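Local coordinates for shikimate dehydrogenase (NADP(+)) (Thermus thermophilus, PDB 1WXD), which catalyses the reversible NADPH-linked reduction of 3-dehydroshikimate to shikimate, a step on the chorismate pathway to aromatic amino acids, at residues A[1-6]-A[52-57]; A[57-62]-A[82-87]. One frame throughout, in Å; residues are numbered along the deposited sequence.

Interaction 1 of 2, residues A[1-6]-A[52-57]; sequences MLRFAV and RAFRGV
Arg3 lays its side chain across the Phe54 ring. Its CD sits over the ring face, 3.8 Å from the Phe54 centroid, and the guanidinium follows over the same face as a cation-pi contact, with Arg3 CZ 4.5 Å from that centroid. The guanidinium does not lie flat on the ring: the two planes stand 83° apart, so it turns an edge to the aromatic face while one of its own faces looks at the Ala53 carbonyl. Arg3 CG leaves anti to the backbone N (chi1 -159°), and bends at chi2 and chi3 bring the charged end over the ring. Ala5 CB comes against the same ring, 3.8 Å from Phe54 CE2, and the Phe4 carbonyl O lies at its edge. Replacing Phe54 by an alanine would probably leave the Arg3 guanidinium without its aromatic face and free to swing, and open a gap beside Ala5. The contact lies in a beta-alpha-beta crossover: helix 43-53 links strand 32-37 to strand 56-59, parallel to it, with strand 3-8 between them. Across the pair, Arg55 N donates to Arg3 O at 3.1 Å, a somewhat bent bond. Phe4, next in the strand, takes the other side of the sheet. Its CE2 rests 3.6 Å from Arg55 CG, with the two side chains alongside each other, and Gly56 O lies near the ring plane at the edge. Trp243 stacks on the Phe4 ring, and its carbonyl O receives Arg55 NE, while Arg55 NH2 reaches Leu242 O of the second subunit.

Interaction 2 of 2, residues A[57-62]-A[82-87]; sequences VNLTLP and GAVNTV
Leu59 N meets the Asn85 carbonyl from above its plane, 51° out of it, at 2.9 Å from Asn85 O; Asn58 CA also leans on this oxygen, 3.0 Å away, in a CA-H...O contact. The Val57 carbonyl is met almost end-on instead: Val87 N lies 2.8 Å from Val57 O in a nearly straight bond. The return bond, Val57 N to Val87 O at 3.0 Å, arrives tilted 22° from the carbonyl plane, and Trp243 NE1 gives that same oxygen a second donor. Val57 and Val87 thus form a hydrogen-bonded antiparallel pair, and Asn58 with Thr86 a non-hydrogen-bonded one. On the Asn58-Thr86 face these two side chains lie side by side, pointing the same way, and Thr86 OG1 is bonded to Thr99 OG1. The other face is greasy. Val57 CG2, placed between its own backbone N and carbonyl carbon, abuts Val87 CB at 3.7 Å, while Leu59 reaches across at a slant to put CD2 3.6 Å from Val87 CG2. Farther on, Leu59 CB packs 3.6 Å from Val84 O. Asn85 and Thr86 both face Phe97 of the neighbouring strand 93-97, a classic beta bulge. Past Leu59 and before Asn85 the two segments diverge; Thr60 and Asn85 belong to the shikimate-binding site, where the Asn85 side chain touches the proton acceptor Lys64 and Gln235, another shikimate-binding residue.

Overall arrangement
Interactions 1 and 2 lie about 14 Å apart, centre to centre, in one mixed sheet of the substrate-binding domain, and meet at Val57. Strand 56-59 is shared by both: strand 3-8 runs parallel on one flank, strand 86-90 antiparallel on the other. Residues 1-6 and 52-57 pair first along the sequence; 57-62 then pairs with 82-87. A probable hydrogen bond from Asn58 N to Ala5 O, 3.0 Å, ties them directly, and Val6 packs on Thr60. Interaction 1 lies farther from the chain's centre, about 20 Å against 10 Å between centres, and touches the second subunit, so the shared strand runs between Arg55, which meets that subunit, and Thr60 of the shikimate site.

Interaction 1 of 2, residues A[1-6]-A[52-57]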
loop_
_atom_site.group_PDB
_atom_site.type_symbol
_atom_site.label_atom_id
_atom_site.label_comp_id
_atom_site.label_asym_id
_atom_site.label_seq_id
_atom_site.Cartn_x
_atom_site.Cartn_y
_atom_site.Cartn_z
ATOM N N MET A 1 -9.057 11.490 2.406
ATOM C CA MET A 1 -9.053 10.003 2.452
ATOM C C MET A 1 -9.711 9.367 1.245
ATOM O O MET A 1 -10.808 9.740 0.843
ATOM C CB MET A 1 -9.787 9.498 3.687
ATOM C CG MET A 1 -9.302 10.040 4.998
ATOM S SD MET A 1 -10.199 9.260 6.327
ATOM C CE MET A 1 -11.829 9.987 6.120
ATOM N N LEU A 2 -9.022 8.397 0.667
ATOM C CA LEU A 2 -9.540 7.662 -0.472
ATOM C C LEU A 2 -9.930 8.460 -1.698
ATOM O O LEU A 2 -11.115 8.655 -1.973
ATOM C CB LEU A 2 -10.734 6.822 -0.037
ATOM C CG LEU A 2 -10.436 5.874 1.125
ATOM C CD1 LEU A 2 -11.611 4.935 1.303
ATOM C CD2 LEU A 2 -9.158 5.087 0.848
ATOM N N ARG A 3 -8.931 8.927 -2.434
ATOM C CA ARG A 3 -9.203 9.591 -3.660
ATOM C C ARG A 3 -8.431 8.842 -4.691
ATOM O O ARG A 3 -7.224 8.660 -4.592
ATOM C CB ARG A 3 -8.684 11.027 -3.559
ATOM C CG ARG A 3 -9.359 11.962 -4.564
ATOM C CD ARG A 3 -8.394 13.025 -5.104
ATOM N NE ARG A 3 -8.200 14.095 -4.119
ATOM C CZ ARG A 3 -7.056 14.801 -4.192
ATOM N NH1 ARG A 3 -6.166 14.531 -5.130
ATOM N NH2 ARG A 3 -6.812 15.757 -3.290
ATOM N N PHE A 4 -9.148 8.323 -5.675
ATOM C CA PHE A 4 -8.514 7.531 -6.706
ATOM C C PHE A 4 -8.779 8.169 -8.059
ATOM O O PHE A 4 -9.445 9.199 -8.155
ATOM C CB PHE A 4 -9.065 6.106 -6.690
ATOM C CG PHE A 4 -9.096 5.476 -5.323
ATOM C CD1 PHE A 4 -10.237 5.556 -4.533
ATOM C CD2 PHE A 4 -7.997 4.777 -4.839
ATOM C CE1 PHE A 4 -10.285 4.942 -3.282
ATOM C CE2 PHE A 4 -8.034 4.162 -3.589
ATOM C CZ PHE A 4 -9.183 4.245 -2.811
ATOM N N ALA A 5 -8.255 7.547 -9.103
ATOM C CA ALA A 5 -8.446 8.055 -10.443
ATOM C C ALA A 5 -7.837 7.098 -11.445
ATOM O O ALA A 5 -6.947 6.309 -11.112
ATOM C CB ALA A 5 -7.795 9.430 -10.579
ATOM N N VAL A 6 -8.338 7.159 -12.672
ATOM C CA VAL A 6 -7.816 6.334 -13.744
ATOM C C VAL A 6 -7.015 7.274 -14.638
ATOM O O VAL A 6 -7.561 8.229 -15.189
ATOM C CB VAL A 6 -8.953 5.665 -14.558
ATOM C CG1 VAL A 6 -9.918 6.715 -15.088
ATOM C CG2 VAL A 6 -8.364 4.858 -15.703
ATOM N N ARG A 52 1.123 12.982 -3.604
ATOM C CA ARG A 52 0.697 13.985 -2.636
ATOM C C ARG A 52 -0.786 13.999 -2.293
ATOM O O ARG A 52 -1.188 14.634 -1.319
ATOM C CB ARG A 52 1.087 15.379 -3.139
ATOM C CG ARG A 52 2.579 15.581 -3.343
ATOM C CD ARG A 52 3.299 15.733 -2.016
ATOM N NE ARG A 52 2.857 16.924 -1.290
ATOM C CZ ARG A 52 3.026 18.171 -1.720
ATOM N NH1 ARG A 52 3.630 18.404 -2.879
ATOM N NH2 ARG A 52 2.589 19.188 -0.988
ATOM N N ALA A 53 -1.610 13.309 -3.067
ATOM C CA ALA A 53 -3.029 13.369 -2.771
ATOM C C ALA A 53 -3.886 12.169 -3.141
ATOM O O ALA A 53 -5.076 12.156 -2.834
ATOM C CB ALA A 53 -3.600 14.615 -3.408
ATOM N N PHE A 54 -3.307 11.165 -3.791
ATOM C CA PHE A 54 -4.094 10.001 -4.174
ATOM C C PHE A 54 -3.664 8.713 -3.486
ATOM O O PHE A 54 -2.481 8.390 -3.414
ATOM C CB PHE A 54 -4.060 9.803 -5.695
ATOM C CG PHE A 54 -4.789 10.870 -6.462
ATOM C CD1 PHE A 54 -4.209 12.119 -6.669
ATOM C CD2 PHE A 54 -6.070 10.634 -6.960
ATOM C CE1 PHE A 54 -4.891 13.120 -7.362
ATOM C CE2 PHE A 54 -6.766 11.626 -7.653
ATOM C CZ PHE A 54 -6.173 12.874 -7.855
ATOM N N ARG A 55 -4.646 7.983 -2.975
ATOM C CA ARG A 55 -4.386 6.723 -2.305
ATOM C C ARG A 55 -3.944 5.705 -3.346
ATOM O O ARG A 55 -3.108 4.850 -3.073
ATOM C CB ARG A 55 -5.651 6.231 -1.599
ATOM C CG ARG A 55 -5.562 4.803 -1.074
ATOM C CD ARG A 55 -4.390 4.607 -0.123
ATOM N NE ARG A 55 -4.449 3.290 0.510
ATOM C CZ ARG A 55 -3.692 2.909 1.534
ATOM N NH1 ARG A 55 -2.800 3.736 2.058
ATOM N NH2 ARG A 55 -3.843 1.697 2.046
ATOM N N GLY A 56 -4.513 5.809 -4.541
ATOM C CA GLY A 56 -4.161 4.882 -5.598
ATOM C C GLY A 56 -4.768 5.257 -6.935
ATOM O O GLY A 56 -5.749 6.003 -6.992
ATOM N N VAL A 57 -4.179 4.745 -8.013
ATOM C CA VAL A 57 -4.678 5.018 -9.357
ATOM C C VAL A 57 -4.528 3.817 -10.283
ATOM O O VAL A 57 -3.663 2.964 -10.079
ATOM C CB VAL A 57 -3.920 6.191 -10.025
ATOM C CG1 VAL A 57 -3.984 7.437 -9.149
ATOM C CG2 VAL A 57 -2.470 5.789 -10.292
#

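Interaction 2 of 2, residues A[57-62]-A[82-87]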
loop_
_atom_site.group_PDB
_atom_site.type_symbol
_atom_site.label_atom_id
_atom_site.label_comp_id
_atom_site.label_asym_id
_atom_site.label_seq_id
_atom_site.Cartn_x
_atom_site.Cartn_y
_atom_site.Cartn_z
ATOM N N VAL A 57 -4.179 4.745 -8.013
ATOM C CA VAL A 57 -4.678 5.018 -9.357
ATOM C C VAL A 57 -4.528 3.817 -10.283
ATOM O O VAL A 57 -3.663 2.964 -10.079
ATOM C CB VAL A 57 -3.920 6.191 -10.025
ATOM C CG1 VAL A 57 -3.984 7.437 -9.149
ATOM C CG2 VAL A 57 -2.470 5.789 -10.292
ATOM N N ASN A 58 -5.392 3.751 -11.291
ATOM C CA ASN A 58 -5.309 2.702 -12.298
ATOM C C ASN A 58 -4.685 3.398 -13.507
ATOM O O ASN A 58 -4.871 4.602 -13.700
ATOM C CB ASN A 58 -6.693 2.164 -12.680
ATOM C CG ASN A 58 -7.209 1.108 -11.715
ATOM O OD1 ASN A 58 -6.492 0.166 -11.350
ATOM N ND2 ASN A 58 -8.470 1.248 -11.314
ATOM N N LEU A 59 -3.938 2.648 -14.306
ATOM C CA LEU A 59 -3.299 3.202 -15.491
ATOM C C LEU A 59 -3.773 2.466 -16.737
ATOM O O LEU A 59 -3.880 1.242 -16.735
ATOM C CB LEU A 59 -1.776 3.083 -15.369
ATOM C CG LEU A 59 -0.945 4.222 -14.766
ATOM C CD1 LEU A 59 -1.789 5.164 -13.917
ATOM C CD2 LEU A 59 0.178 3.604 -13.957
ATOM N N THR A 60 -4.061 3.218 -17.794
ATOM C CA THR A 60 -4.503 2.640 -19.058
ATOM C C THR A 60 -3.601 3.161 -20.170
ATOM O O THR A 60 -2.556 3.752 -19.904
ATOM C CB THR A 60 -5.960 3.024 -19.387
ATOM O OG1 THR A 60 -6.082 4.450 -19.445
ATOM C CG2 THR A 60 -6.897 2.488 -18.330
ATOM N N LEU A 61 -4.005 2.935 -21.415
ATOM C CA LEU A 61 -3.226 3.393 -22.558
ATOM C C LEU A 61 -2.998 4.897 -22.517
ATOM O O LEU A 61 -3.914 5.667 -22.232
ATOM C CB LEU A 61 -3.933 3.031 -23.867
ATOM C CG LEU A 61 -3.738 1.609 -24.399
ATOM C CD1 LEU A 61 -2.277 1.412 -24.775
ATOM C CD2 LEU A 61 -4.166 0.593 -23.352
ATOM N N PRO A 62 -1.761 5.336 -22.786
ATOM C CA PRO A 62 -0.613 4.483 -23.108
ATOM C C PRO A 62 0.424 4.658 -21.999
ATOM O O PRO A 62 1.580 4.976 -22.270
ATOM C CB PRO A 62 -0.143 5.069 -24.425
ATOM C CG PRO A 62 -0.258 6.544 -24.144
ATOM C CD PRO A 62 -1.556 6.688 -23.338
ATOM N N GLY A 82 5.542 -6.573 -17.728
ATOM C CA GLY A 82 6.085 -5.348 -18.279
ATOM C C GLY A 82 5.124 -4.179 -18.206
ATOM O O GLY A 82 5.384 -3.117 -18.775
ATOM N N ALA A 83 4.010 -4.362 -17.504
ATOM C CA ALA A 83 3.030 -3.292 -17.390
ATOM C C ALA A 83 2.340 -3.220 -16.029
ATOM O O ALA A 83 2.079 -4.239 -15.382
ATOM C CB ALA A 83 1.989 -3.432 -18.497
ATOM N N VAL A 84 2.048 -1.997 -15.603
ATOM C CA VAL A 84 1.374 -1.760 -14.334
ATOM C C VAL A 84 0.037 -1.093 -14.609
ATOM O O VAL A 84 -0.024 -0.075 -15.299
ATOM C CB VAL A 84 2.217 -0.846 -13.417
ATOM C CG1 VAL A 84 1.368 -0.328 -12.266
ATOM C CG2 VAL A 84 3.408 -1.620 -12.880
ATOM N N ASN A 85 -1.038 -1.673 -14.084
ATOM C CA ASN A 85 -2.363 -1.101 -14.287
ATOM C C ASN A 85 -2.879 -0.565 -12.961
ATOM O O ASN A 85 -3.905 0.118 -12.914
ATOM C CB ASN A 85 -3.348 -2.146 -14.823
ATOM C CG ASN A 85 -3.988 -2.973 -13.717
ATOM O OD1 ASN A 85 -5.184 -3.285 -13.769
ATOM N ND2 ASN A 85 -3.198 -3.334 -12.714
ATOM N N THR A 86 -2.169 -0.886 -11.884
ATOM C CA THR A 86 -2.572 -0.438 -10.562
ATOM C C THR A 86 -1.415 0.067 -9.711
ATOM O O THR A 86 -0.439 -0.644 -9.471
ATOM C CB THR A 86 -3.288 -1.555 -9.782
ATOM O OG1 THR A 86 -4.434 -1.995 -10.520
ATOM C CG2 THR A 86 -3.746 -1.036 -8.417
ATOM N N VAL A 87 -1.545 1.305 -9.251
ATOM C CA VAL A 87 -0.533 1.931 -8.415
ATOM C C VAL A 87 -1.095 2.257 -7.035
ATOM O O VAL A 87 -2.221 2.742 -6.911
ATOM C CB VAL A 87 -0.018 3.241 -9.053
ATOM C CG1 VAL A 87 0.989 3.919 -8.126
ATOM C CG2 VAL A 87 0.612 2.938 -10.398
#